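Local coordinates for protein alpha-glucosidase YIHQ (PDB 5AEG) that hydrolyses sulfoquinovosyl diacylglycerides and simple sulfoquinovosides such as sulfoquinovosyl glycerol, releasing the sulfoquinovose that Escherichia coli degrades through sulfoglycolysis, at residues Thr180-Pro185 / Leu491-Thr496; Gly292-Ser297 / Ala339-Leu344; Gly361-Glu366 / Thr412-His417; Lys569-Glu574 / Arg611-Ala616. All blocks are in the same frame, centred on the assembly; numbering follows the deposited sequence.

Interaction 1: Thr180-Pro185 / Leu491-Thr496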
loop_
_atom_site.group_PDB
_atom_site.type_symbol
_atom_site.label_atom_id
_atom_site.label_comp_id
_atom_site.label_asym_id
_atom_site.label_seq_id
_atom_site.Cartn_x
_atom_site.Cartn_y
_atom_site.Cartn_z
ATOM N N THR A 180 3.306 8.435 2.753
ATOM C CA THR A 180 3.026 7.217 2.034
ATOM C C THR A 180 2.441 7.469 0.674
ATOM O O THR A 180 1.725 8.467 0.442
ATOM C CB THR A 180 2.001 6.350 2.882
ATOM O OG1 THR A 180 1.596 5.184 2.172
ATOM C CG2 THR A 180 0.779 7.129 3.309
ATOM N N PHE A 181 2.665 6.487 -0.159
ATOM C CA PHE A 181 2.108 6.437 -1.452
ATOM C C PHE A 181 0.704 5.811 -1.496
ATOM O O PHE A 181 0.155 5.776 -2.569
ATOM C CB PHE A 181 3.023 5.788 -2.497
ATOM C CG PHE A 181 3.918 4.724 -1.976
ATOM C CD1 PHE A 181 3.387 3.616 -1.378
ATOM C CD2 PHE A 181 5.296 4.887 -2.037
ATOM C CE1 PHE A 181 4.223 2.666 -0.778
ATOM C CE2 PHE A 181 6.183 3.891 -1.478
ATOM C CZ PHE A 181 5.612 2.854 -0.790
ATOM N N PHE A 182 0.163 5.331 -0.361
ATOM C CA PHE A 182 -1.168 4.678 -0.339
ATOM C C PHE A 182 -1.800 5.110 0.994
ATOM O O PHE A 182 -2.069 4.268 1.832
ATOM C CB PHE A 182 -1.030 3.167 -0.494
ATOM C CG PHE A 182 -2.315 2.402 -0.766
ATOM C CD1 PHE A 182 -3.619 2.935 -0.539
ATOM C CD2 PHE A 182 -2.209 1.087 -1.132
ATOM C CE1 PHE A 182 -4.713 2.165 -0.780
ATOM C CE2 PHE A 182 -3.333 0.311 -1.435
ATOM C CZ PHE A 182 -4.572 0.860 -1.203
ATOM N N PRO A 183 -2.029 6.422 1.197
ATOM C CA PRO A 183 -2.876 6.810 2.309
ATOM C C PRO A 183 -4.324 6.537 1.872
ATOM O O PRO A 183 -4.610 6.498 0.679
ATOM C CB PRO A 183 -2.657 8.332 2.437
ATOM C CG PRO A 183 -2.404 8.746 0.994
ATOM C CD PRO A 183 -1.815 7.552 0.278
ATOM N N GLN A 184 -5.222 6.284 2.803
ATOM C CA GLN A 184 -6.612 6.069 2.423
ATOM C C GLN A 184 -7.489 6.586 3.590
ATOM O O GLN A 184 -7.165 6.340 4.733
ATOM C CB GLN A 184 -6.939 4.604 2.128
ATOM C CG GLN A 184 -8.333 4.481 1.456
ATOM C CD GLN A 184 -8.643 3.126 0.947
ATOM O OE1 GLN A 184 -7.895 2.594 0.139
ATOM N NE2 GLN A 184 -9.749 2.567 1.374
ATOM N N PRO A 185 -8.659 7.249 3.274
ATOM C CA PRO A 185 -9.515 7.840 4.324
ATOM C C PRO A 185 -10.505 6.822 4.860
ATOM O O PRO A 185 -11.719 6.989 4.734
ATOM C CB PRO A 185 -10.187 9.020 3.589
ATOM C CG PRO A 185 -10.292 8.530 2.218
ATOM C CD PRO A 185 -8.979 7.793 1.956
ATOM N N LEU A 491 0.218 -4.720 7.641
ATOM C CA LEU A 491 -0.851 -4.860 8.616
ATOM C C LEU A 491 -1.858 -3.724 8.467
ATOM O O LEU A 491 -3.072 -3.965 8.536
ATOM C CB LEU A 491 -0.364 -4.871 10.014
ATOM C CG LEU A 491 0.530 -6.098 10.367
ATOM C CD1 LEU A 491 1.019 -5.981 11.786
ATOM C CD2 LEU A 491 -0.180 -7.422 10.128
ATOM N N SER A 492 -1.365 -2.508 8.291
ATOM C CA SER A 492 -2.242 -1.364 7.991
ATOM C C SER A 492 -3.065 -1.619 6.744
ATOM O O SER A 492 -4.309 -1.424 6.712
ATOM C CB SER A 492 -1.393 -0.098 7.889
ATOM O OG SER A 492 -0.402 -0.216 6.886
ATOM N N LEU A 493 -2.422 -2.087 5.679
ATOM C CA LEU A 493 -3.172 -2.438 4.466
ATOM C C LEU A 493 -4.180 -3.551 4.651
ATOM O O LEU A 493 -5.329 -3.465 4.147
ATOM C CB LEU A 493 -2.249 -2.779 3.282
ATOM C CG LEU A 493 -1.746 -1.522 2.586
ATOM C CD1 LEU A 493 -0.728 -1.834 1.526
ATOM C CD2 LEU A 493 -2.916 -0.740 1.930
ATOM N N ALA A 494 -3.795 -4.551 5.404
ATOM C CA ALA A 494 -4.719 -5.610 5.742
ATOM C C ALA A 494 -6.051 -5.135 6.376
ATOM O O ALA A 494 -7.146 -5.609 5.994
ATOM C CB ALA A 494 -4.004 -6.639 6.604
ATOM N N MET A 495 -5.938 -4.163 7.285
ATOM C CA MET A 495 -7.040 -3.518 7.976
ATOM C C MET A 495 -7.744 -2.461 7.114
ATOM O O MET A 495 -8.796 -1.969 7.498
ATOM C CB MET A 495 -6.538 -2.852 9.250
ATOM C CG MET A 495 -6.008 -3.828 10.289
ATOM S SD MET A 495 -7.161 -5.175 10.708
ATOM C CE MET A 495 -8.319 -4.200 11.649
ATOM N N THR A 496 -7.207 -2.171 5.924
ATOM C CA THR A 496 -7.844 -1.284 4.953
ATOM C C THR A 496 -8.313 -2.119 3.759
ATOM O O THR A 496 -8.584 -1.619 2.648
ATOM C CB THR A 496 -6.832 -0.174 4.471
ATOM O OG1 THR A 496 -6.192 0.417 5.597
ATOM C CG2 THR A 496 -7.599 0.935 3.778
#
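F182 and Q184 reach from a chain segment of the N-terminal galactose mutarotase-like domain to L493 and T496, at the end of helix 486-495 of the TIM-barrel domain. T180 prepares the backbone: its OG1 accepts from F182 N at 2.9 Å, the N-H pointing almost straight at it (168°), which makes an ST turn and fixes the backbone N of F182. With CG anti to the backbone N (chi1 -168°), the F182 ring offers one face to the CD2 methyl of L493. That methyl stands 3.8 Å from the ring centroid, displaced toward the rim, and comes nearest at F182 CE2, 3.5 Å from L493 CD2; this is a CH-pi contact. S461 and Q462 of helix 461-464 also touch this ring. Two residues on, the extended chain of Q184 runs past T496 in the opposite direction, and its amide meets the threonine by the methyl, Q184 NE2 lying 3.6 Å from T496 CG2. The amide spends its polarity on other partners, NE2 on T186 and OE1 on Q462. T496 OG1 bonds back to S492 O at 2.9 Å, from above the carbonyl plane, and also takes a bond from G133 N. All four touching residues are buried: the helix side offers methyls, of L493 and T496, to the F182 ring and the Q184 amide, while the polar atoms beside them are satisfied by other residues.

Interaction 2: Gly292-Ser297 / Ala339-Leu344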
loop_
_atom_site.group_PDB
_atom_site.type_symbol
_atom_site.label_atom_id
_atom_site.label_comp_id
_atom_site.label_asym_id
_atom_site.label_seq_id
_atom_site.Cartn_x
_atom_site.Cartn_y
_atom_site.Cartn_z
ATOM N N GLY A 292 14.748 -0.575 -22.415
ATOM C CA GLY A 292 15.982 0.190 -22.585
ATOM C C GLY A 292 16.466 0.924 -21.368
ATOM O O GLY A 292 15.820 0.902 -20.283
ATOM N N ILE A 293 17.699 1.389 -21.515
ATOM C CA ILE A 293 18.500 2.010 -20.499
ATOM C C ILE A 293 18.762 3.423 -20.966
ATOM O O ILE A 293 19.235 3.699 -22.134
ATOM C CB ILE A 293 19.841 1.313 -20.330
ATOM C CG1 ILE A 293 19.658 -0.128 -19.865
ATOM C CG2 ILE A 293 20.714 2.102 -19.365
ATOM C CD1 ILE A 293 20.975 -0.913 -19.872
ATOM N N ARG A 294 18.451 4.329 -20.058
ATOM C CA ARG A 294 18.753 5.762 -20.203
ATOM C C ARG A 294 19.884 6.105 -19.253
ATOM O O ARG A 294 19.785 5.938 -18.012
ATOM C CB ARG A 294 17.494 6.580 -19.950
ATOM C CG ARG A 294 17.784 8.089 -19.941
ATOM C CD ARG A 294 17.328 8.709 -21.202
ATOM N NE ARG A 294 15.883 8.705 -21.339
ATOM C CZ ARG A 294 15.279 9.199 -22.391
ATOM N NH1 ARG A 294 15.991 9.711 -23.425
ATOM N NH2 ARG A 294 13.963 9.158 -22.461
ATOM N N MET A 295 20.994 6.583 -19.816
ATOM C CA MET A 295 22.071 7.159 -19.030
ATOM C C MET A 295 21.733 8.553 -18.438
ATOM O O MET A 295 21.220 9.430 -19.150
ATOM C CB MET A 295 23.289 7.270 -19.926
ATOM C CG MET A 295 24.548 7.069 -19.200
ATOM S SD MET A 295 24.541 5.355 -18.544
ATOM C CE MET A 295 25.634 5.887 -17.249
ATOM N N THR A 296 21.976 8.736 -17.124
ATOM C CA THR A 296 21.910 10.034 -16.442
ATOM C C THR A 296 23.261 10.294 -15.710
ATOM O O THR A 296 24.112 9.411 -15.602
ATOM C CB THR A 296 20.806 10.071 -15.393
ATOM O OG1 THR A 296 21.169 9.193 -14.320
ATOM C CG2 THR A 296 19.421 9.698 -16.014
ATOM N N SER A 297 23.449 11.506 -15.211
ATOM C CA SER A 297 24.623 11.845 -14.375
ATOM C C SER A 297 24.748 10.990 -13.086
ATOM O O SER A 297 25.812 10.994 -12.490
ATOM C CB SER A 297 24.584 13.334 -13.967
ATOM O OG SER A 297 23.333 13.627 -13.394
ATOM N N ALA A 339 8.172 9.116 -21.838
ATOM C CA ALA A 339 9.342 9.918 -22.118
ATOM C C ALA A 339 9.068 10.862 -23.352
ATOM O O ALA A 339 8.732 10.398 -24.434
ATOM C CB ALA A 339 10.503 9.016 -22.455
ATOM N N SER A 340 9.346 12.126 -23.183
ATOM C CA SER A 340 8.925 13.159 -24.171
ATOM C C SER A 340 9.624 13.030 -25.523
ATOM O O SER A 340 9.067 13.460 -26.540
ATOM C CB SER A 340 9.133 14.547 -23.609
ATOM O OG SER A 340 10.493 14.719 -23.401
ATOM N N ASP A 341 10.810 12.423 -25.548
ATOM C CA ASP A 341 11.550 12.234 -26.796
ATOM C C ASP A 341 11.265 10.913 -27.506
ATOM O O ASP A 341 11.984 10.593 -28.409
ATOM C CB ASP A 341 13.038 12.376 -26.526
ATOM C CG ASP A 341 13.586 11.298 -25.549
ATOM O OD1 ASP A 341 12.861 10.695 -24.696
ATOM O OD2 ASP A 341 14.797 11.103 -25.559
ATOM N N LYS A 342 10.261 10.128 -27.100
ATOM C CA LYS A 342 9.992 8.790 -27.676
ATOM C C LYS A 342 8.615 8.725 -28.208
ATOM O O LYS A 342 7.825 9.659 -28.014
ATOM C CB LYS A 342 10.274 7.677 -26.613
ATOM C CG LYS A 342 11.735 7.698 -26.181
ATOM C CD LYS A 342 12.561 7.006 -27.281
ATOM C CE LYS A 342 14.047 7.160 -27.065
ATOM N NZ LYS A 342 14.714 6.656 -28.261
ATOM N N ASP A 343 8.316 7.597 -28.831
ATOM C CA ASP A 343 7.159 7.354 -29.688
ATOM C C ASP A 343 5.854 7.542 -29.000
ATOM O O ASP A 343 4.933 8.164 -29.553
ATOM C CB ASP A 343 7.114 5.860 -30.076
ATOM C CG ASP A 343 8.103 5.489 -31.106
ATOM O OD1 ASP A 343 8.744 6.421 -31.678
ATOM O OD2 ASP A 343 8.221 4.250 -31.333
ATOM N N LEU A 344 5.699 6.895 -27.823
ATOM C CA LEU A 344 4.377 6.954 -27.172
ATOM C C LEU A 344 3.969 8.351 -26.825
ATOM O O LEU A 344 2.785 8.643 -26.945
ATOM C CB LEU A 344 4.253 6.097 -25.881
ATOM C CG LEU A 344 4.450 4.614 -26.106
ATOM C CD1 LEU A 344 4.361 3.857 -24.772
ATOM C CD2 LEU A 344 3.382 4.041 -27.042
#
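A339, where strand 337-339 ends, sets its CB 3.5 Å from R294 NH2, at the edge of the guanidinium and close to its plane. It also opens a type I beta turn that runs to K342, closed by K342 N bonding to A339 O at 3.1 Å. The turn presents D341, whose CG sits between its backbone N and carbonyl carbon (chi1 63°), facing strand 293-296. There the carboxylate meets R294 end-on in a two-pronged salt bridge: R294 NH1 to D341 OD2 at 2.8 Å and R294 NH2 to D341 OD1 at 2.9 Å. Both oxygens use their syn lone pairs, both bonds are nearly straight, and the two planes are only 21° apart. The arginine chain bends at chi2 and chi3 to arrive there; F370 adds a cation-pi contact. A leucine in place of R294 would probably leave the D341 carboxylate without its mate and the turn less firmly tied to the hairpin 293-302. The hairpin carries R301, and A339 lies beside W304; R301 and W304 bind the sulfolipid. D341 is exposed, so water probably screens part of the attraction, and the paired, nearly flat geometry does the orienting.

Interaction 3: Gly361-Glu366 / Thr412-His417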
loop_
_atom_site.group_PDB
_atom_site.type_symbol
_atom_site.label_atom_id
_atom_site.label_comp_id
_atom_site.label_asym_id
_atom_site.label_seq_id
_atom_site.Cartn_x
_atom_site.Cartn_y
_atom_site.Cartn_z
ATOM N N GLY A 361 -0.433 24.083 -22.723
ATOM C CA GLY A 361 0.535 23.157 -23.304
ATOM C C GLY A 361 0.422 21.768 -22.651
ATOM O O GLY A 361 -0.225 21.615 -21.600
ATOM N N ASP A 362 0.995 20.763 -23.306
ATOM C CA ASP A 362 1.096 19.416 -22.713
ATOM C C ASP A 362 1.967 19.467 -21.465
ATOM O O ASP A 362 3.021 20.081 -21.472
ATOM C CB ASP A 362 1.616 18.385 -23.743
ATOM C CG ASP A 362 0.575 18.009 -24.762
ATOM O OD1 ASP A 362 -0.656 18.168 -24.513
ATOM O OD2 ASP A 362 0.969 17.503 -25.829
ATOM N N TYR A 363 1.540 18.850 -20.350
ATOM C CA TYR A 363 2.345 18.947 -19.130
ATOM C C TYR A 363 3.454 17.897 -19.163
ATOM O O TYR A 363 3.148 16.698 -19.261
ATOM C CB TYR A 363 1.456 18.693 -17.893
ATOM C CG TYR A 363 2.021 19.178 -16.625
ATOM C CD1 TYR A 363 3.072 18.491 -16.010
ATOM C CD2 TYR A 363 1.423 20.223 -15.926
ATOM C CE1 TYR A 363 3.598 18.948 -14.824
ATOM C CE2 TYR A 363 1.933 20.663 -14.735
ATOM C CZ TYR A 363 3.021 19.998 -14.189
ATOM O OH TYR A 363 3.526 20.357 -12.983
ATOM N N LEU A 364 4.687 18.370 -19.028
ATOM C CA LEU A 364 5.863 17.537 -18.897
ATOM C C LEU A 364 6.465 17.658 -17.515
ATOM O O LEU A 364 6.756 18.730 -17.059
ATOM C CB LEU A 364 6.941 17.939 -19.898
ATOM C CG LEU A 364 6.514 17.983 -21.370
ATOM C CD1 LEU A 364 7.682 18.368 -22.275
ATOM C CD2 LEU A 364 5.850 16.696 -21.805
ATOM N N VAL A 365 6.699 16.531 -16.872
ATOM C CA VAL A 365 7.328 16.531 -15.568
ATOM C C VAL A 365 8.791 16.305 -15.780
ATOM O O VAL A 365 9.174 15.470 -16.611
ATOM C CB VAL A 365 6.753 15.423 -14.692
ATOM C CG1 VAL A 365 7.458 15.388 -13.372
ATOM C CG2 VAL A 365 5.268 15.643 -14.473
ATOM N N GLU A 366 9.602 17.032 -15.044
ATOM C CA GLU A 366 11.065 16.826 -15.058
ATOM C C GLU A 366 11.406 15.694 -14.169
ATOM O O GLU A 366 10.996 15.702 -13.029
ATOM C CB GLU A 366 11.822 18.034 -14.514
ATOM C CG GLU A 366 12.002 19.099 -15.560
ATOM C CD GLU A 366 12.565 20.417 -15.049
ATOM O OE1 GLU A 366 12.242 20.843 -13.907
ATOM O OE2 GLU A 366 13.317 21.046 -15.828
ATOM N N THR A 412 -0.112 18.859 -8.892
ATOM C CA THR A 412 -1.340 19.580 -8.538
ATOM C C THR A 412 -1.651 20.825 -9.366
ATOM O O THR A 412 -2.708 21.464 -9.181
ATOM C CB THR A 412 -1.325 19.948 -7.058
ATOM O OG1 THR A 412 0.015 20.263 -6.632
ATOM C CG2 THR A 412 -1.798 18.752 -6.277
ATOM N N ASP A 413 -0.785 21.122 -10.301
ATOM C CA ASP A 413 -1.013 22.199 -11.315
ATOM C C ASP A 413 -1.201 21.623 -12.721
ATOM O O ASP A 413 -0.976 22.334 -13.699
ATOM C CB ASP A 413 0.100 23.241 -11.236
ATOM C CG ASP A 413 1.429 22.706 -11.538
ATOM O OD1 ASP A 413 1.552 21.486 -11.721
ATOM O OD2 ASP A 413 2.403 23.476 -11.555
ATOM N N THR A 414 -1.653 20.353 -12.822
ATOM C CA THR A 414 -2.181 19.839 -14.070
ATOM C C THR A 414 -3.645 20.232 -14.214
ATOM O O THR A 414 -4.321 20.514 -13.206
ATOM C CB THR A 414 -2.144 18.291 -14.145
ATOM O OG1 THR A 414 -2.762 17.755 -12.959
ATOM C CG2 THR A 414 -0.699 17.826 -14.281
ATOM N N TYR A 415 -4.104 20.213 -15.477
ATOM C CA TYR A 415 -5.458 20.459 -15.879
ATOM C C TYR A 415 -5.870 19.233 -16.641
ATOM O O TYR A 415 -5.203 18.828 -17.598
ATOM C CB TYR A 415 -5.557 21.744 -16.744
ATOM C CG TYR A 415 -5.284 22.915 -15.893
ATOM C CD1 TYR A 415 -3.997 23.261 -15.595
ATOM C CD2 TYR A 415 -6.323 23.608 -15.265
ATOM C CE1 TYR A 415 -3.725 24.283 -14.710
ATOM C CE2 TYR A 415 -6.056 24.653 -14.403
ATOM C CZ TYR A 415 -4.748 24.967 -14.127
ATOM O OH TYR A 415 -4.411 25.987 -13.300
ATOM N N LEU A 416 -6.975 18.652 -16.174
ATOM C CA LEU A 416 -7.424 17.364 -16.573
ATOM C C LEU A 416 -8.663 17.437 -17.431
ATOM O O LEU A 416 -9.495 18.332 -17.249
ATOM C CB LEU A 416 -7.765 16.528 -15.328
ATOM C CG LEU A 416 -6.485 16.420 -14.498
ATOM C CD1 LEU A 416 -6.754 16.165 -13.073
ATOM C CD2 LEU A 416 -5.504 15.450 -15.159
ATOM N N HIS A 417 -8.791 16.427 -18.283
ATOM C CA HIS A 417 -9.878 16.303 -19.243
ATOM C C HIS A 417 -11.258 16.287 -18.622
ATOM O O HIS A 417 -12.180 16.813 -19.220
ATOM C CB HIS A 417 -9.712 15.073 -20.064
ATOM C CG HIS A 417 -10.634 14.973 -21.227
ATOM N ND1 HIS A 417 -11.862 14.362 -21.152
ATOM C CD2 HIS A 417 -10.492 15.382 -22.510
ATOM C CE1 HIS A 417 -12.464 14.425 -22.329
ATOM N NE2 HIS A 417 -11.644 15.027 -23.171
#
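Y363 contributes most of the buried surface and meets D413 with its hydroxyl and T414 with a ring face. At the far end, its hydroxyl donates to the aspartate, Y363 OH lying 2.6 Å from D413 OD1, a short bond that meets the oxygen on its syn side and 19° out of the carboxylate plane. The ring and carboxylate are turned 62° against each other, with the acid at the ring's edge. Over one face comes T414, whose CG2 methyl makes a CH-pi contact 3.8 Å from the Y363 ring centroid, offset toward the rim and nearest to Y363 CD2. The methyl can serve the ring because CG2 lies anti to the carbonyl carbon, while OG1 (chi1 51°) turns to bond with P411 O. A phenylalanine in place of Y363 would probably keep the face contact with T414 but leave D413 OD1 without this donor and its carboxylate less firmly fixed. Y363 stands just before strand 364-367, an edge of the small three-stranded sheet, and its side chain also touches V374 of strand 370-374. On the other side of the contact, the loop 412-417 leads from barrel strand 401-404 to helix 422-444, where T414 packs on A422.

Interaction 4: Lys569-Glu574 / Arg611-Ala616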
loop_
_atom_site.group_PDB
_atom_site.type_symbol
_atom_site.label_atom_id
_atom_site.label_comp_id
_atom_site.label_asym_id
_atom_site.label_seq_id
_atom_site.Cartn_x
_atom_site.Cartn_y
_atom_site.Cartn_z
ATOM N N LYS A 569 3.418 -23.755 -0.337
ATOM C CA LYS A 569 2.477 -23.482 -1.392
ATOM C C LYS A 569 0.995 -23.788 -1.089
ATOM O O LYS A 569 0.132 -22.925 -1.277
ATOM C CB LYS A 569 2.888 -24.067 -2.712
ATOM C CG LYS A 569 1.879 -24.002 -3.842
ATOM C CD LYS A 569 2.446 -24.446 -5.179
ATOM C CE LYS A 569 1.482 -24.143 -6.302
ATOM N NZ LYS A 569 2.093 -24.674 -7.527
ATOM N N PRO A 570 0.691 -25.018 -0.651
ATOM C CA PRO A 570 -0.746 -25.312 -0.546
ATOM C C PRO A 570 -1.395 -24.533 0.588
ATOM O O PRO A 570 -2.568 -24.169 0.503
ATOM C CB PRO A 570 -0.783 -26.871 -0.316
ATOM C CG PRO A 570 0.559 -27.150 0.205
ATOM C CD PRO A 570 1.511 -26.224 -0.483
ATOM N N TYR A 571 -0.632 -24.242 1.624
ATOM C CA TYR A 571 -1.101 -23.473 2.757
ATOM C C TYR A 571 -1.354 -22.005 2.355
ATOM O O TYR A 571 -2.432 -21.456 2.610
ATOM C CB TYR A 571 -0.092 -23.533 3.896
ATOM C CG TYR A 571 -0.411 -22.692 5.072
ATOM C CD1 TYR A 571 -1.469 -23.025 5.935
ATOM C CD2 TYR A 571 0.262 -21.509 5.316
ATOM C CE1 TYR A 571 -1.780 -22.290 7.026
ATOM C CE2 TYR A 571 -0.054 -20.739 6.431
ATOM C CZ TYR A 571 -1.069 -21.129 7.291
ATOM O OH TYR A 571 -1.369 -20.349 8.368
ATOM N N LEU A 572 -0.363 -21.426 1.668
ATOM C CA LEU A 572 -0.527 -20.054 1.114
ATOM C C LEU A 572 -1.712 -19.920 0.102
ATOM O O LEU A 572 -2.459 -18.972 0.107
ATOM C CB LEU A 572 0.747 -19.639 0.431
ATOM C CG LEU A 572 1.966 -19.455 1.335
ATOM C CD1 LEU A 572 3.251 -19.108 0.553
ATOM C CD2 LEU A 572 1.704 -18.387 2.413
ATOM N N LYS A 573 -1.905 -20.931 -0.717
ATOM C CA LYS A 573 -2.898 -20.924 -1.744
ATOM C C LYS A 573 -4.255 -20.949 -1.063
ATOM O O LYS A 573 -5.135 -20.213 -1.449
ATOM C CB LYS A 573 -2.591 -22.134 -2.688
ATOM C CG LYS A 573 -3.506 -22.325 -3.839
ATOM C CD LYS A 573 -2.902 -23.219 -4.954
ATOM C CE LYS A 573 -3.824 -23.166 -6.189
ATOM N NZ LYS A 573 -3.541 -21.969 -7.094
ATOM N N GLU A 574 -4.424 -21.758 -0.020
ATOM C CA GLU A 574 -5.628 -21.702 0.777
ATOM C C GLU A 574 -5.891 -20.294 1.391
ATOM O O GLU A 574 -7.025 -19.767 1.337
ATOM C CB GLU A 574 -5.612 -22.804 1.856
ATOM C CG GLU A 574 -6.793 -22.717 2.859
ATOM C CD GLU A 574 -6.643 -23.713 4.012
ATOM O OE1 GLU A 574 -5.949 -23.484 5.049
ATOM O OE2 GLU A 574 -7.149 -24.816 3.810
ATOM N N ARG A 611 -3.845 -18.452 9.384
ATOM C CA ARG A 611 -4.230 -18.682 10.774
ATOM C C ARG A 611 -3.153 -19.250 11.709
ATOM O O ARG A 611 -3.144 -18.919 12.911
ATOM C CB ARG A 611 -5.446 -19.633 10.773
ATOM C CG ARG A 611 -6.040 -20.010 12.118
ATOM C CD ARG A 611 -6.633 -18.890 12.894
ATOM N NE ARG A 611 -7.016 -19.263 14.309
ATOM C CZ ARG A 611 -6.203 -19.144 15.371
ATOM N NH1 ARG A 611 -4.893 -18.661 15.275
ATOM N NH2 ARG A 611 -6.680 -19.497 16.551
ATOM N N ASP A 612 -2.245 -20.085 11.180
ATOM C CA ASP A 612 -1.513 -21.051 12.028
ATOM C C ASP A 612 -0.014 -20.796 12.145
ATOM O O ASP A 612 0.683 -21.535 12.844
ATOM C CB ASP A 612 -1.769 -22.458 11.451
ATOM C CG ASP A 612 -3.222 -22.945 11.634
ATOM O OD1 ASP A 612 -3.839 -22.450 12.537
ATOM O OD2 ASP A 612 -3.714 -23.754 10.838
ATOM N N ILE A 613 0.528 -19.778 11.440
ATOM C CA ILE A 613 1.967 -19.492 11.578
ATOM C C ILE A 613 2.132 -18.105 12.138
ATOM O O ILE A 613 1.472 -17.153 11.668
ATOM C CB ILE A 613 2.663 -19.547 10.198
ATOM C CG1 ILE A 613 2.597 -20.959 9.655
ATOM C CG2 ILE A 613 4.129 -19.097 10.347
ATOM C CD1 ILE A 613 3.109 -21.161 8.242
ATOM N N LEU A 614 3.009 -17.948 13.120
ATOM C CA LEU A 614 3.316 -16.675 13.681
ATOM C C LEU A 614 4.733 -16.325 13.246
ATOM O O LEU A 614 5.675 -17.135 13.449
ATOM C CB LEU A 614 3.178 -16.695 15.182
ATOM C CG LEU A 614 3.438 -15.385 15.990
ATOM C CD1 LEU A 614 2.605 -15.383 17.263
ATOM C CD2 LEU A 614 4.865 -15.100 16.317
ATOM N N VAL A 615 4.928 -15.089 12.756
ATOM C CA VAL A 615 6.277 -14.653 12.223
ATOM C C VAL A 615 6.715 -13.372 12.908
ATOM O O VAL A 615 5.936 -12.381 12.967
ATOM C CB VAL A 615 6.287 -14.438 10.698
ATOM C CG1 VAL A 615 7.699 -14.143 10.129
ATOM C CG2 VAL A 615 5.613 -15.572 9.954
ATOM N N ALA A 616 7.948 -13.344 13.389
ATOM C CA ALA A 616 8.471 -12.111 13.924
ATOM C C ALA A 616 9.840 -11.900 13.306
ATOM O O ALA A 616 10.841 -12.342 13.826
ATOM C CB ALA A 616 8.545 -12.141 15.419
#
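Y571 of helix 569-582 plugs into the backbone ahead of strand 613-615, a strand of the antiparallel sheet in the C-terminal domain of this family 31 glycoside hydrolase. The helix follows helix 552-567, and Y571 buries more surface than any other residue of this contact, which joins helix 569-582 to the C-terminal sheet. The hydrogen bonds centre on the phenol. D612 N donates to Y571 OH at 3.0 Å with an N-H...O angle of 165°, approaching at the ring's edge and near its plane, and the same hydroxyl bonds to L609 O. Two bonds thus grip the buried oxygen, both to backbone atoms of the chain that turns from strand 607-609 into 613-615. A chi1 of 175° swings the ring away from the backbone N of Y571 and brings its OH to D612 N. The D612 carboxylate has other partners: OD1 forms a salt bridge with R663 and OD2 a hydrogen bond with S666. Among the aromatic contacts, W668 and F672, the latter in helix 669-673, both pack edge-to-face with Y571, and F672 also touches I613. Apolar contact comes from I613, whose side chain slides past the tyrosine in the opposite direction. The closest apolar approach is I613 CD1 to Y571 CE2, 3.7 Å.

Overall arrangement
Interactions 2 and 3 are neighbours at one end of the molecule, their centres 19 Å apart; S340 CB touches L364 CD1 at 4.3 Å. Interaction 2 lies beside the substrate site, the R294 side chain about 5 Å from that of R301; Y363 is farther off, about 11 Å from W304, side chain to side chain. Interaction 1 lies near the centre of the chain, the F182 side chain about 8 Å from that of E408, probably an active-site residue, and about 11 Å from that of D472, the probable proton donor. Interaction 4 is away from the annotated sites, about 45 Å from interaction 3 between centres. Interactions 1 and 4 tie the barrel to the N- and C-terminal domains.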